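Local coordinates for protein TudS (Uncultured bacterium, PDB 6Z96) that removes sulfur from thiouracil without net redox chemistry, using a [4Fe-4S] cluster that probably takes up the sulfur as a [4Fe-5S] intermediate, at residues V136-E139 with D140-P143. Numbering follows the deposited sequence.
Sequences VFSE and DQLP
A type I beta turn from Ser138 to Gln141 links strand 135-137, at one border of the parallel four-stranded sheet, to helix 142-151, with Gln141 as the helix N-cap residue. The turn is closed by Gln141 N donating to Ser138 O at 2.9 Å. Gln141 then reaches back along its own turn: CD anti to CA (chi2 175°) carries the amide out so that OE1 meets Ser138 N at 2.9 Å, where the N-H meets a lone pair in the carbonyl plane at a nearly straight 165°. A glutamine suits this place because its length lets a side-chain carbonyl take up the backbone N-H of Ser138. With an alanine in its place, Ser138 N would probably lose this acceptor and a gap would open beside CA and CB of Phe137, whose CB lies 4.0 Å from Gln141 OE1. The Phe137 ring, crossing the glutamine chain at about a right angle, packs on Leu145 and Ala148 of the following helix. Serine fits the first turn position because its short hydroxyl can accept from the N-H two residues on, an ST turn: Ser138 OG, set between its backbone N and carbonyl carbon (chi1 79°), accepts from Asp140 N at 3.1 Å and donates to a water that in turn donates to Asp140 OD2. The Glu139 side chain lies about 8 Å from the iron-sulfur cluster; its OE2 forms a salt bridge with Lys98, a residue of the cluster pocket, and OE1 accepts from Glu99 N. At the helix start, a second water accepts from Leu142 N at 3.0 Å and donates to Glu139 O at 2.8 Å.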
loop_
_atom_site.group_PDB
_atom_site.type_symbol
_atom_site.label_atom_id
_atom_site.label_comp_id
_atom_site.label_asym_id
_atom_site.label_seq_id
_atom_site.Cartn_x
_atom_site.Cartn_y
_atom_site.Cartn_z
ATOM N N VAL A 136 6.482 -0.081 7.094
ATOM C CA VAL A 136 5.956 -0.529 5.810
ATOM C C VAL A 136 6.968 -1.427 5.130
ATOM O O VAL A 136 8.132 -1.046 4.946
ATOM C CB VAL A 136 5.620 0.689 4.911
ATOM C CG1 VAL A 136 5.068 0.219 3.549
ATOM C CG2 VAL A 136 4.618 1.609 5.615
ATOM N N PHE A 137 6.496 -2.587 4.676
ATOM C CA PHE A 137 7.272 -3.576 3.943
ATOM C C PHE A 137 6.620 -3.819 2.596
ATOM O O PHE A 137 5.392 -3.709 2.488
ATOM C CB PHE A 137 7.253 -4.912 4.705
ATOM C CG PHE A 137 7.914 -4.859 6.067
ATOM C CD1 PHE A 137 9.220 -5.277 6.231
ATOM C CD2 PHE A 137 7.223 -4.395 7.178
ATOM C CE1 PHE A 137 9.824 -5.227 7.488
ATOM C CE2 PHE A 137 7.831 -4.352 8.430
ATOM C CZ PHE A 137 9.110 -4.798 8.573
ATOM N N SER A 138 7.417 -4.155 1.583
ATOM C CA SER A 138 6.852 -4.510 0.281
ATOM C C SER A 138 6.697 -6.025 0.142
ATOM O O SER A 138 7.159 -6.791 1.003
ATOM C CB SER A 138 7.738 -3.964 -0.834
ATOM O OG SER A 138 8.871 -4.808 -0.996
ATOM N N GLU A 139 6.087 -6.480 -0.967
ATOM C CA GLU A 139 5.960 -7.911 -1.233
ATOM C C GLU A 139 7.345 -8.567 -1.470
ATOM O O GLU A 139 7.417 -9.794 -1.555
ATOM C CB GLU A 139 5.002 -8.171 -2.411
ATOM C CG GLU A 139 5.567 -7.797 -3.766
ATOM C CD GLU A 139 5.353 -6.366 -4.221
ATOM O OE1 GLU A 139 5.105 -5.492 -3.359
ATOM O OE2 GLU A 139 5.482 -6.110 -5.442
ATOM N N ASP A 140 8.418 -7.773 -1.637
ATOM C CA ASP A 140 9.774 -8.336 -1.770
ATOM C C ASP A 140 10.448 -8.505 -0.386
ATOM O O ASP A 140 11.615 -8.924 -0.323
ATOM C CB ASP A 140 10.657 -7.387 -2.589
ATOM C CG ASP A 140 10.129 -7.129 -3.992
ATOM O OD1 ASP A 140 9.608 -8.073 -4.610
ATOM O OD2 ASP A 140 10.226 -5.976 -4.457
ATOM N N GLN A 141 9.744 -8.168 0.717
ATOM C CA GLN A 141 10.269 -8.202 2.080
ATOM C C GLN A 141 9.369 -9.041 3.000
ATOM O O GLN A 141 9.284 -8.743 4.190
ATOM C CB GLN A 141 10.375 -6.767 2.628
ATOM C CG GLN A 141 11.252 -5.894 1.766
ATOM C CD GLN A 141 11.248 -4.482 2.251
ATOM O OE1 GLN A 141 10.210 -3.812 2.295
ATOM N NE2 GLN A 141 12.420 -3.982 2.616
ATOM N N LEU A 142 8.707 -10.077 2.465
ATOM C CA LEU A 142 7.842 -10.927 3.287
ATOM C C LEU A 142 8.583 -11.589 4.441
ATOM O O LEU A 142 8.019 -11.611 5.531
ATOM C CB LEU A 142 7.082 -11.986 2.472
ATOM C CG LEU A 142 6.133 -11.434 1.443
ATOM C CD1 LEU A 142 5.458 -12.558 0.683
ATOM C CD2 LEU A 142 5.067 -10.597 2.077
ATOM N N PRO A 143 9.830 -12.092 4.263
ATOM C CA PRO A 143 10.513 -12.723 5.409
ATOM C C PRO A 143 10.719 -11.738 6.552
ATOM O O PRO A 143 10.486 -12.071 7.711
ATOM C CB PRO A 143 11.851 -13.199 4.815
ATOM C CG PRO A 143 11.585 -13.382 3.337
ATOM C CD PRO A 143 10.645 -12.199 3.032
HETATM O O HOH W 1 10.674 -3.820 -2.644
HETATM O O HOH W 2 9.250 -11.434 -0.168
HETATM O O HOH W 3 8.128 -5.983 -6.611
#